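Local coordinates for hydroxyethylthiazole kinase (Pyrococcus horikoshii, PDB 3HPD), which probably phosphorylates the hydroxyl group of 4-methyl-5-beta-hydroxyethylthiazole with ATP and magnesium, the salvage step that supplies the thiazole half of thiamine, at residues A[9-14]-A[37-42]; A[52-57]-A[83-88]; A[180-185]-A[221-226]. All blocks are in the same frame, centred on the assembly; numbering follows the deposited sequence.

Contact 1 of 3, residues A[9-14]-A[37-42]; sequences KRVRER and LGASPV
R12 reaches from helix 2-14 to the C-terminal end of helix 27-37, where its NE donates to the carbonyl O of L37 at 3.0 Å. The bond is nearly straight, 167° at the hydrogen, and L37 O sits at the edge of the guanidinium, in its plane. From the carbonyl's side the donor is tilted somewhat from the C=O plane. With CG opposite the carbonyl carbon and the chain extended as far as NE, R12 CG passes 3.4 Å from L37 O. The outer nitrogens go elsewhere: NH1 bonds to I249 O, NH2 weakly to L246 O.

G38 follows with positive phi, as the C-prime residue of a Schellman motif. The backbones come close here, R12 CA to G38 CA 4.9 Å, and a side chain at G38 would run into R12 CG. V11, its CG1 trans to the backbone N at chi1 167°, turns that methyl to L37 CD2 at 4.0 Å; the two side chains cross at about a right angle. F204 of helix 193-205 packs on both V11 and L37, while A39 touches A203 and leads into strand 40-43, hydrogen-bonded beside strand 17-21.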
loop_
_atom_site.group_PDB
_atom_site.type_symbol
_atom_site.label_atom_id
_atom_site.label_comp_id
_atom_site.label_asym_id
_atom_site.label_seq_id
_atom_site.Cartn_x
_atom_site.Cartn_y
_atom_site.Cartn_z
ATOM N N LYS A 9 16.192 -20.849 -10.431
ATOM C CA LYS A 9 16.676 -20.591 -11.777
ATOM C C LYS A 9 15.517 -20.632 -12.768
ATOM O O LYS A 9 15.435 -19.789 -13.664
ATOM C CB LYS A 9 17.745 -21.618 -12.161
ATOM C CG LYS A 9 19.051 -21.446 -11.397
ATOM C CD LYS A 9 20.076 -22.502 -11.787
ATOM C CE LYS A 9 21.387 -22.298 -11.038
ATOM N NZ LYS A 9 22.382 -23.358 -11.374
ATOM N N ARG A 10 14.618 -21.601 -12.599
ATOM C CA ARG A 10 13.464 -21.727 -13.486
ATOM C C ARG A 10 12.530 -20.523 -13.384
ATOM O O ARG A 10 11.996 -20.055 -14.391
ATOM C CB ARG A 10 12.678 -23.006 -13.182
ATOM C CG ARG A 10 13.365 -24.276 -13.648
ATOM C CD ARG A 10 12.370 -25.421 -13.814
ATOM N NE ARG A 10 11.737 -25.793 -12.554
ATOM C CZ ARG A 10 12.392 -26.291 -11.510
ATOM N NH1 ARG A 10 13.705 -26.479 -11.575
ATOM N NH2 ARG A 10 11.737 -26.602 -10.400
ATOM N N VAL A 11 12.327 -20.030 -12.167
ATOM C CA VAL A 11 11.464 -18.869 -11.971
ATOM C C VAL A 11 12.036 -17.676 -12.725
ATOM O O VAL A 11 11.321 -16.969 -13.430
ATOM C CB VAL A 11 11.344 -18.494 -10.474
ATOM C CG1 VAL A 11 10.706 -17.112 -10.328
ATOM C CG2 VAL A 11 10.511 -19.528 -9.747
ATOM N N ARG A 12 13.338 -17.465 -12.585
ATOM C CA ARG A 12 13.983 -16.339 -13.236
ATOM C C ARG A 12 14.100 -16.464 -14.751
ATOM O O ARG A 12 14.080 -15.457 -15.461
ATOM C CB ARG A 12 15.347 -16.108 -12.592
ATOM C CG ARG A 12 15.193 -15.665 -11.149
ATOM C CD ARG A 12 16.505 -15.534 -10.428
ATOM N NE ARG A 12 16.319 -14.905 -9.123
ATOM C CZ ARG A 12 17.270 -14.816 -8.203
ATOM N NH1 ARG A 12 18.472 -15.323 -8.446
ATOM N NH2 ARG A 12 17.025 -14.213 -7.047
ATOM N N GLU A 13 14.207 -17.691 -15.246
ATOM C CA GLU A 13 14.304 -17.907 -16.687
ATOM C C GLU A 13 12.932 -17.766 -17.342
ATOM O O GLU A 13 12.801 -17.154 -18.400
ATOM C CB GLU A 13 14.856 -19.303 -16.991
ATOM C CG GLU A 13 16.221 -19.585 -16.400
ATOM C CD GLU A 13 16.715 -20.981 -16.725
ATOM O OE1 GLU A 13 15.912 -21.934 -16.632
ATOM O OE2 GLU A 13 17.909 -21.130 -17.061
ATOM N N ARG A 14 11.911 -18.326 -16.698
ATOM C CA ARG A 14 10.554 -18.290 -17.232
ATOM C C ARG A 14 9.740 -17.038 -16.910
ATOM O O ARG A 14 8.779 -16.731 -17.617
ATOM C CB ARG A 14 9.778 -19.525 -16.764
ATOM C CG ARG A 14 10.349 -20.854 -17.248
ATOM C CD ARG A 14 9.378 -21.991 -16.955
ATOM N NE ARG A 14 9.881 -23.296 -17.379
ATOM C CZ ARG A 14 10.944 -23.891 -16.852
ATOM N NH1 ARG A 14 11.619 -23.293 -15.882
ATOM N NH2 ARG A 14 11.330 -25.083 -17.289
ATOM N N LEU A 37 12.066 -11.172 -6.945
ATOM C CA LEU A 37 12.431 -12.576 -7.135
ATOM C C LEU A 37 12.695 -12.898 -8.605
ATOM O O LEU A 37 13.548 -13.728 -8.925
ATOM C CB LEU A 37 11.319 -13.497 -6.621
ATOM C CG LEU A 37 11.603 -15.000 -6.742
ATOM C CD1 LEU A 37 12.606 -15.413 -5.676
ATOM C CD2 LEU A 37 10.313 -15.791 -6.587
ATOM N N GLY A 38 11.950 -12.248 -9.494
ATOM C CA GLY A 38 12.122 -12.493 -10.917
ATOM C C GLY A 38 10.833 -12.877 -11.621
ATOM O O GLY A 38 10.849 -13.262 -12.790
ATOM N N ALA A 39 9.710 -12.789 -10.917
ATOM C CA ALA A 39 8.417 -13.123 -11.513
ATOM C C ALA A 39 7.677 -11.826 -11.835
ATOM O O ALA A 39 8.200 -10.738 -11.600
ATOM C CB ALA A 39 7.593 -13.975 -10.549
ATOM N N SER A 40 6.472 -11.947 -12.386
ATOM C CA SER A 40 5.660 -10.780 -12.726
ATOM C C SER A 40 4.310 -10.869 -12.023
ATOM O O SER A 40 3.597 -11.862 -12.155
ATOM C CB SER A 40 5.435 -10.698 -14.239
ATOM O OG SER A 40 6.655 -10.496 -14.928
ATOM N N PRO A 41 3.942 -9.828 -11.261
ATOM C CA PRO A 41 2.655 -9.868 -10.570
ATOM C C PRO A 41 1.553 -9.156 -11.342
ATOM O O PRO A 41 1.815 -8.303 -12.187
ATOM C CB PRO A 41 2.954 -9.130 -9.280
ATOM C CG PRO A 41 3.818 -7.995 -9.791
ATOM C CD PRO A 41 4.767 -8.710 -10.758
ATOM N N VAL A 42 0.320 -9.529 -11.042
ATOM C CA VAL A 42 -0.843 -8.872 -11.609
ATOM C C VAL A 42 -1.931 -9.016 -10.562
ATOM O O VAL A 42 -2.268 -10.128 -10.149
ATOM C CB VAL A 42 -1.315 -9.481 -12.961
ATOM C CG1 VAL A 42 -1.688 -10.947 -12.805
ATOM C CG2 VAL A 42 -2.510 -8.680 -13.481
#

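Contact 2 of 3, residues A[52-57]-A[83-88]; sequences EMIRLA and NELGKP
K87 NZ is gripped by three backbone carbonyls at the end of helix 50-56: I54 O at 2.9 Å, A57 O at 2.7 Å and, more weakly, R55 O. This is a lysine bound to the carbonyls at the C-terminal end of a helix, reaching over from the turn that closes helix 69-85, which ends in a Schellman motif with G86 as its C-prime residue. The bonds differ in direction. NZ meets I54 O in the carbonyl plane, on a lone pair, but approaches A57 O almost head-on, with a C=O...N angle of 163°.

The lysine gets there by folding: CG lies opposite the carbonyl carbon, and the chain then bends at chi2 (-58°) and again at chi4 (71°), which brings the ammonium in among the oxygens while CD and CE pass beside A57 O. Its positive charge would also be expected to suit the negative end of the helix dipole. A methionine in its place would probably leave the carbonyls of I54, R55 and A57 without this shared donor and the helix end without its balancing charge.

Beside the polar grip runs an apolar one. I54 CG2 touches K87 CG and also L85 CD1, and I54 itself is buried against A78, I81 and A82 of helix 69-85. Elsewhere on helix 50-56, T99 and A98 of the second subunit pack on M53 and L56 respectively. At the exposed margin, L85 crosses R55 at roughly a right angle, with L85 CD1 set 3.8 Å from R55 CG.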
loop_
_atom_site.group_PDB
_atom_site.type_symbol
_atom_site.label_atom_id
_atom_site.label_comp_id
_atom_site.label_asym_id
_atom_site.label_seq_id
_atom_site.Cartn_x
_atom_site.Cartn_y
_atom_site.Cartn_z
ATOM N N GLU A 52 -10.305 -13.953 -18.216
ATOM C CA GLU A 52 -9.210 -13.546 -19.091
ATOM C C GLU A 52 -7.882 -13.402 -18.357
ATOM O O GLU A 52 -6.828 -13.733 -18.902
ATOM C CB GLU A 52 -9.556 -12.233 -19.792
ATOM C CG GLU A 52 -10.661 -12.375 -20.822
ATOM C CD GLU A 52 -11.134 -11.037 -21.353
ATOM O OE1 GLU A 52 -10.343 -10.349 -22.023
ATOM O OE2 GLU A 52 -12.299 -10.677 -21.090
ATOM N N MET A 53 -7.930 -12.919 -17.121
ATOM C CA MET A 53 -6.707 -12.736 -16.348
ATOM C C MET A 53 -6.115 -14.075 -15.892
ATOM O O MET A 53 -4.903 -14.279 -15.963
ATOM C CB MET A 53 -6.980 -11.831 -15.140
ATOM C CG MET A 53 -5.744 -11.110 -14.631
ATOM S SD MET A 53 -4.987 -10.075 -15.910
ATOM C CE MET A 53 -5.744 -8.475 -15.573
ATOM N N ILE A 54 -6.964 -14.991 -15.439
ATOM C CA ILE A 54 -6.489 -16.297 -14.986
ATOM C C ILE A 54 -5.973 -17.114 -16.173
ATOM O O ILE A 54 -5.085 -17.955 -16.026
ATOM C CB ILE A 54 -7.607 -17.064 -14.247
ATOM C CG1 ILE A 54 -8.011 -16.281 -12.991
ATOM C CG2 ILE A 54 -7.120 -18.459 -13.844
ATOM C CD1 ILE A 54 -9.178 -16.873 -12.237
ATOM N N ARG A 55 -6.530 -16.853 -17.350
ATOM C CA ARG A 55 -6.105 -17.535 -18.572
ATOM C C ARG A 55 -4.697 -17.063 -18.908
ATOM O O ARG A 55 -3.851 -17.826 -19.381
ATOM C CB ARG A 55 -7.028 -17.169 -19.732
ATOM C CG ARG A 55 -8.367 -17.881 -19.751
ATOM C CD ARG A 55 -9.204 -17.361 -20.909
ATOM N NE ARG A 55 -10.382 -18.184 -21.175
ATOM C CZ ARG A 55 -11.161 -18.032 -22.240
ATOM N NH1 ARG A 55 -10.883 -17.088 -23.134
ATOM N NH2 ARG A 55 -12.208 -18.825 -22.423
ATOM N N LEU A 56 -4.469 -15.781 -18.661
ATOM C CA LEU A 56 -3.195 -15.135 -18.932
ATOM C C LEU A 56 -2.118 -15.569 -17.938
ATOM O O LEU A 56 -0.954 -15.738 -18.304
ATOM C CB LEU A 56 -3.392 -13.618 -18.857
ATOM C CG LEU A 56 -2.804 -12.694 -19.920
ATOM C CD1 LEU A 56 -3.039 -13.262 -21.303
ATOM C CD2 LEU A 56 -3.449 -11.318 -19.784
ATOM N N ALA A 57 -2.527 -15.760 -16.687
ATOM C CA ALA A 57 -1.621 -16.137 -15.601
ATOM C C ALA A 57 -1.094 -17.564 -15.621
ATOM O O ALA A 57 -1.646 -18.441 -16.282
ATOM C CB ALA A 57 -2.300 -15.870 -14.260
ATOM N N ASN A 83 -9.081 -23.953 -11.461
ATOM C CA ASN A 83 -9.110 -25.412 -11.452
ATOM C C ASN A 83 -9.550 -25.985 -12.798
ATOM O O ASN A 83 -9.037 -27.012 -13.232
ATOM C CB ASN A 83 -10.011 -25.937 -10.331
ATOM C CG ASN A 83 -9.319 -25.926 -8.982
ATOM O OD1 ASN A 83 -8.121 -26.189 -8.890
ATOM N ND2 ASN A 83 -10.072 -25.639 -7.926
ATOM N N GLU A 84 -10.491 -25.323 -13.461
ATOM C CA GLU A 84 -10.945 -25.798 -14.764
ATOM C C GLU A 84 -9.796 -25.735 -15.769
ATOM O O GLU A 84 -9.639 -26.629 -16.600
ATOM C CB GLU A 84 -12.114 -24.946 -15.279
ATOM C CG GLU A 84 -13.321 -24.911 -14.356
ATOM C CD GLU A 84 -14.514 -24.192 -14.965
ATOM O OE1 GLU A 84 -14.306 -23.213 -15.714
ATOM O OE2 GLU A 84 -15.662 -24.598 -14.683
ATOM N N LEU A 85 -8.989 -24.681 -15.680
ATOM C CA LEU A 85 -7.859 -24.483 -16.589
ATOM C C LEU A 85 -6.592 -25.220 -16.167
ATOM O O LEU A 85 -5.668 -25.395 -16.963
ATOM C CB LEU A 85 -7.541 -22.990 -16.709
ATOM C CG LEU A 85 -8.584 -22.090 -17.376
ATOM C CD1 LEU A 85 -8.268 -20.629 -17.079
ATOM C CD2 LEU A 85 -8.593 -22.343 -18.879
ATOM N N GLY A 86 -6.539 -25.640 -14.911
ATOM C CA GLY A 86 -5.357 -26.332 -14.441
ATOM C C GLY A 86 -4.258 -25.377 -14.010
ATOM O O GLY A 86 -3.082 -25.731 -14.037
ATOM N N LYS A 87 -4.628 -24.157 -13.636
ATOM C CA LYS A 87 -3.640 -23.190 -13.167
ATOM C C LYS A 87 -3.483 -23.431 -11.662
ATOM O O LYS A 87 -4.471 -23.458 -10.929
ATOM C CB LYS A 87 -4.118 -21.756 -13.426
ATOM C CG LYS A 87 -4.335 -21.412 -14.901
ATOM C CD LYS A 87 -3.065 -21.612 -15.720
ATOM C CE LYS A 87 -3.296 -21.343 -17.206
ATOM N NZ LYS A 87 -3.498 -19.907 -17.521
ATOM N N PRO A 88 -2.242 -23.619 -11.181
ATOM C CA PRO A 88 -2.058 -23.856 -9.747
ATOM C C PRO A 88 -2.556 -22.718 -8.861
ATOM O O PRO A 88 -2.404 -21.542 -9.196
ATOM C CB PRO A 88 -0.553 -24.091 -9.626
ATOM C CG PRO A 88 0.009 -23.270 -10.739
ATOM C CD PRO A 88 -0.945 -23.563 -11.875
#

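Contact 3 of 3, residues A[180-185]-A[221-226]; sequences VYNGHE and FGIAAE
Here a loop is pinned to a helix by one carboxylate: residues 180-185, after strand 177-180, lie across helix 210-231. E226 OE2 accepts two hydrogen bonds, each 2.9 Å long, from N182 ND2 and from the backbone N of G183. E226 has CG opposite its carbonyl carbon (chi1 -70°) and is extended beyond it, which carries OE2 to the loop. The amide comes in on the syn side, 24° out of the carboxylate plane, whereas G183 N takes the anti lone pair. Amide and carboxylate planes are 26° apart. The N182 amide has further partners, K259 N at OD1 and Y257 O at ND2, which fix its rotation. N182 lies alongside I223, with I223 CG1 3.8 Å from N182 ND2.

The backbones nearly touch, with G183 CA 3.8 Å from G222 CA. A side chain on G222 would collide with N182 CB; G183's backbone angles call for glycine. H184 CB packs against A225 CB at 4.3 Å; the H184 ring stacks on Y229 and its ND1 is hydrogen-bonded to L186 N. This is a glycine-to-glycine close approach of loop and helix, joining the antiparallel part of the sheet to the helical layer in a ribokinase-like alpha/beta fold.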
loop_
_atom_site.group_PDB
_atom_site.type_symbol
_atom_site.label_atom_id
_atom_site.label_comp_id
_atom_site.label_asym_id
_atom_site.label_seq_id
_atom_site.Cartn_x
_atom_site.Cartn_y
_atom_site.Cartn_z
ATOM N N VAL A 180 12.009 -26.468 7.323
ATOM C CA VAL A 180 12.814 -25.317 6.927
ATOM C C VAL A 180 13.211 -24.539 8.173
ATOM O O VAL A 180 12.348 -24.102 8.933
ATOM C CB VAL A 180 12.028 -24.386 5.982
ATOM C CG1 VAL A 180 12.852 -23.139 5.671
ATOM C CG2 VAL A 180 11.680 -25.129 4.701
ATOM N N TYR A 181 14.513 -24.364 8.374
ATOM C CA TYR A 181 15.020 -23.662 9.552
ATOM C C TYR A 181 15.439 -22.215 9.295
ATOM O O TYR A 181 15.779 -21.496 10.238
ATOM C CB TYR A 181 16.209 -24.431 10.139
ATOM C CG TYR A 181 15.888 -25.866 10.485
ATOM C CD1 TYR A 181 15.154 -26.181 11.627
ATOM C CD2 TYR A 181 16.283 -26.905 9.646
ATOM C CE1 TYR A 181 14.815 -27.502 11.924
ATOM C CE2 TYR A 181 15.949 -28.227 9.931
ATOM C CZ TYR A 181 15.216 -28.517 11.071
ATOM O OH TYR A 181 14.877 -29.819 11.347
ATOM N N ASN A 182 15.420 -21.793 8.033
ATOM C CA ASN A 182 15.808 -20.429 7.679
ATOM C C ASN A 182 14.778 -19.395 8.119
ATOM O O ASN A 182 13.599 -19.712 8.298
ATOM C CB ASN A 182 16.022 -20.301 6.169
ATOM C CG ASN A 182 17.200 -21.117 5.676
ATOM O OD1 ASN A 182 17.031 -22.108 4.962
ATOM N ND2 ASN A 182 18.406 -20.706 6.063
ATOM N N GLY A 183 15.239 -18.156 8.283
ATOM C CA GLY A 183 14.357 -17.079 8.695
ATOM C C GLY A 183 14.946 -16.237 9.811
ATOM O O GLY A 183 16.060 -16.490 10.277
ATOM N N HIS A 184 14.203 -15.222 10.234
ATOM C CA HIS A 184 14.654 -14.356 11.314
ATOM C C HIS A 184 13.448 -13.782 12.038
ATOM O O HIS A 184 12.451 -13.424 11.410
ATOM C CB HIS A 184 15.534 -13.219 10.783
ATOM C CG HIS A 184 16.266 -12.489 11.864
ATOM N ND1 HIS A 184 15.648 -11.586 12.703
ATOM C CD2 HIS A 184 17.536 -12.614 12.319
ATOM C CE1 HIS A 184 16.503 -11.192 13.631
ATOM N NE2 HIS A 184 17.656 -11.802 13.421
ATOM N N GLU A 185 13.544 -13.691 13.359
ATOM C CA GLU A 185 12.438 -13.192 14.165
ATOM C C GLU A 185 11.966 -11.776 13.865
ATOM O O GLU A 185 10.823 -11.441 14.164
ATOM C CB GLU A 185 12.775 -13.305 15.657
ATOM C CG GLU A 185 14.118 -12.740 16.053
ATOM C CD GLU A 185 14.324 -12.742 17.557
ATOM O OE1 GLU A 185 13.922 -13.729 18.211
ATOM O OE2 GLU A 185 14.894 -11.761 18.085
ATOM N N PHE A 221 12.910 -17.193 0.907
ATOM C CA PHE A 221 12.487 -16.037 1.694
ATOM C C PHE A 221 13.164 -16.016 3.060
ATOM O O PHE A 221 13.519 -14.952 3.574
ATOM C CB PHE A 221 10.969 -16.040 1.880
ATOM C CG PHE A 221 10.440 -14.793 2.528
ATOM C CD1 PHE A 221 10.362 -13.604 1.811
ATOM C CD2 PHE A 221 10.050 -14.799 3.864
ATOM C CE1 PHE A 221 9.895 -12.434 2.412
ATOM C CE2 PHE A 221 9.580 -13.634 4.477
ATOM C CZ PHE A 221 9.506 -12.451 3.749
ATOM N N GLY A 222 13.328 -17.197 3.649
ATOM C CA GLY A 222 13.967 -17.294 4.949
ATOM C C GLY A 222 15.402 -16.803 4.898
ATOM O O GLY A 222 15.874 -16.129 5.815
ATOM N N ILE A 223 16.101 -17.153 3.824
ATOM C CA ILE A 223 17.483 -16.723 3.640
ATOM C C ILE A 223 17.521 -15.214 3.400
ATOM O O ILE A 223 18.402 -14.518 3.909
ATOM C CB ILE A 223 18.141 -17.442 2.436
ATOM C CG1 ILE A 223 18.261 -18.943 2.736
ATOM C CG2 ILE A 223 19.518 -16.831 2.151
ATOM C CD1 ILE A 223 18.873 -19.762 1.602
ATOM N N ALA A 224 16.565 -14.709 2.624
ATOM C CA ALA A 224 16.516 -13.276 2.345
ATOM C C ALA A 224 16.351 -12.522 3.659
ATOM O O ALA A 224 16.931 -11.448 3.849
ATOM C CB ALA A 224 15.352 -12.954 1.395
ATOM N N ALA A 225 15.566 -13.095 4.568
ATOM C CA ALA A 225 15.331 -12.481 5.871
ATOM C C ALA A 225 16.628 -12.427 6.681
ATOM O O ALA A 225 16.937 -11.417 7.316
ATOM C CB ALA A 225 14.262 -13.267 6.629
ATOM N N GLU A 226 17.387 -13.519 6.660
ATOM C CA GLU A 226 18.653 -13.571 7.382
ATOM C C GLU A 226 19.628 -12.548 6.808
ATOM O O GLU A 226 20.289 -11.828 7.554
ATOM C CB GLU A 226 19.256 -14.977 7.290
ATOM C CG GLU A 226 18.481 -16.023 8.078
ATOM C CD GLU A 226 18.955 -17.437 7.803
ATOM O OE1 GLU A 226 20.183 -17.647 7.723
ATOM O OE2 GLU A 226 18.098 -18.341 7.677
#

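In the fold
The three contacts follow one another along the chain. Contacts 1 and 2 have centres 17 Å apart and meet directly: V42 CG2, on the strand of contact 1, packs 3.7 Å from M53 SD on the helix of contact 2. Contacts 1 and 3 have centres 20 Å apart and do not touch, their nearest atoms about 7 Å apart. The side chains of A39 and A57 lie about 10 and 11 Å from that of M43, predicted to bind substrate. Contact 3 lies across the chain's centre from contact 2, centres 31 Å apart. Its G222 is about 10 Å from the T165 side chain and 11 Å from that of K118, both predicted to bind ATP.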